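PDB 6D97: aldehyde dehydrogenase 12 from Zea mays, which catalyses the NAD-dependent oxidation of L-glutamate gamma-semialdehyde to glutamate, the last step of proline catabolism in plants. Local coordinates for residues E372-H377 with F434-V439. Residues are numbered along the deposited sequence; the frame is centred on the assembly and turned at random.
Sequences EAMIEH and FGPFQV
His377 and Phe437 meet as an offset edge-to-face aromatic pair, the imidazole turning its edge toward the face of the phenyl ring. The ring centroids lie 5.1 Å apart and the planes are inclined at 65°, well away from a parallel stack. The touching edge is the CD2-NE2 side of the imidazole, with CD2 nearest: His377 CD2 comes to 3.5 Å from Phe437 CE1, which lies near the imidazole plane, and to 3.7 Å from Phe437 CZ. Imidazole suits this place because its polarised C-H bonds can point at the pi cloud of a neighbouring ring. The first torsion of His377 places the ring opposite its own main-chain nitrogen (chi1 -177°), and that of Phe437 does the same, which carries each ring out from its backbone into the space between helix and strand. That space is the interface between helix and sheet in the alpha/beta catalytic domain of the aldehyde dehydrogenase fold: helix 371-382 packs on a mixed sheet in which strand 437-443 runs between strands 411-414 and 331-337. Phe437, the first residue of its strand, also packs on Met378 and Leu381 of the helix and on Val413 of the adjoining strand, a buried apolar setting suited to a large flat side chain. One helical turn before the histidine, Met374 reaches toward the loop that leads into the strand. Its unbranched chain is extended at chi2 and bends at chi3 (-86°), and SD lies 3.8 Å from Pro436 CD, the two side chains crossing at about a right angle. Pro436 is the centre of an inverse gamma turn, closed by a weak bond from Phe437 N to Gly435 O (2.9 Å); its cyclic side chain restrains phi to a value this turn can use. Gly435 also keeps the approach slim, its CA 4.4 Å from Met374 SD.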
# COMPACT_ATOMS: atom_id res chain seq x y z
N GLU A 372 -37.05 6.62 -34.75
CA GLU A 372 -36.61 7.23 -36.01
C GLU A 372 -35.11 7.47 -36.01
O GLU A 372 -34.44 7.21 -37.02
CB GLU A 372 -37.36 8.54 -36.25
N ALA A 373 -34.56 7.95 -34.89
CA ALA A 373 -33.12 8.21 -34.83
C ALA A 373 -32.32 6.92 -35.00
O ALA A 373 -31.27 6.92 -35.65
CB ALA A 373 -32.77 8.88 -33.50
N MET A 374 -32.81 5.82 -34.43
CA MET A 374 -32.10 4.55 -34.55
C MET A 374 -32.23 3.97 -35.95
O MET A 374 -31.27 3.42 -36.49
CB MET A 374 -32.63 3.57 -33.50
CG MET A 374 -32.07 3.78 -32.11
SD MET A 374 -32.69 2.62 -30.88
CE MET A 374 -34.20 3.43 -30.36
N ILE A 375 -33.42 4.09 -36.56
CA ILE A 375 -33.60 3.64 -37.94
C ILE A 375 -32.73 4.46 -38.88
O ILE A 375 -32.07 3.91 -39.77
CB ILE A 375 -35.08 3.71 -38.33
CG1 ILE A 375 -35.89 2.61 -37.64
CG2 ILE A 375 -35.22 3.62 -39.85
CD1 ILE A 375 -35.57 1.22 -38.16
N GLU A 376 -32.71 5.78 -38.71
CA GLU A 376 -31.91 6.65 -39.57
C GLU A 376 -30.43 6.27 -39.49
O GLU A 376 -29.75 6.13 -40.52
CB GLU A 376 -32.11 8.11 -39.18
CG GLU A 376 -31.47 9.09 -40.15
CD GLU A 376 -31.28 10.47 -39.56
OE1 GLU A 376 -32.17 11.33 -39.72
OE2 GLU A 376 -30.23 10.70 -38.93
N HIS A 377 -29.91 6.10 -38.27
CA HIS A 377 -28.52 5.65 -38.08
C HIS A 377 -28.26 4.34 -38.83
O HIS A 377 -27.26 4.22 -39.55
CB HIS A 377 -28.22 5.47 -36.59
CG HIS A 377 -26.80 5.08 -36.31
ND1 HIS A 377 -25.72 5.90 -36.59
CD2 HIS A 377 -26.28 3.95 -35.76
CE1 HIS A 377 -24.61 5.30 -36.23
NE2 HIS A 377 -24.92 4.12 -35.73
N PHE A 434 -27.36 5.01 -27.72
CA PHE A 434 -27.71 4.54 -26.38
C PHE A 434 -29.02 3.75 -26.48
O PHE A 434 -30.05 4.10 -25.90
CB PHE A 434 -27.79 5.68 -25.38
CG PHE A 434 -27.34 5.28 -24.00
CD1 PHE A 434 -26.06 4.79 -23.79
CD2 PHE A 434 -28.19 5.34 -22.92
CE1 PHE A 434 -25.64 4.38 -22.53
CE2 PHE A 434 -27.78 4.94 -21.66
CZ PHE A 434 -26.50 4.46 -21.47
N GLY A 435 -28.95 2.65 -27.24
CA GLY A 435 -30.07 1.77 -27.49
C GLY A 435 -29.59 0.39 -27.87
O GLY A 435 -28.39 0.11 -27.91
N PRO A 436 -30.54 -0.52 -28.19
CA PRO A 436 -30.15 -1.92 -28.52
C PRO A 436 -29.64 -2.02 -29.96
O PRO A 436 -30.34 -2.41 -30.90
CB PRO A 436 -31.46 -2.68 -28.32
CG PRO A 436 -32.60 -1.61 -28.40
CD PRO A 436 -31.96 -0.25 -28.49
N PHE A 437 -28.36 -1.68 -30.14
CA PHE A 437 -27.79 -1.52 -31.47
C PHE A 437 -26.29 -1.71 -31.38
O PHE A 437 -25.63 -1.09 -30.54
CB PHE A 437 -28.13 -0.15 -32.08
CG PHE A 437 -27.68 0.02 -33.51
CD1 PHE A 437 -26.37 0.38 -33.80
CD2 PHE A 437 -28.55 -0.21 -34.56
CE1 PHE A 437 -25.95 0.51 -35.12
CE2 PHE A 437 -28.12 -0.07 -35.88
CZ PHE A 437 -26.82 0.29 -36.15
N GLN A 438 -25.74 -2.53 -32.28
CA GLN A 438 -24.30 -2.74 -32.32
C GLN A 438 -23.86 -2.89 -33.77
O GLN A 438 -24.64 -3.26 -34.65
CB GLN A 438 -23.88 -3.99 -31.53
CG GLN A 438 -24.53 -5.28 -32.01
CD GLN A 438 -23.92 -6.50 -31.36
OE1 GLN A 438 -22.72 -6.56 -31.13
NE2 GLN A 438 -24.74 -7.49 -31.10
N VAL A 439 -22.57 -2.64 -34.01
CA VAL A 439 -21.94 -2.90 -35.29
C VAL A 439 -21.07 -4.14 -35.15
O VAL A 439 -20.36 -4.30 -34.15
CB VAL A 439 -21.12 -1.68 -35.77
CG1 VAL A 439 -20.39 -1.99 -37.07
CG2 VAL A 439 -22.03 -0.47 -35.93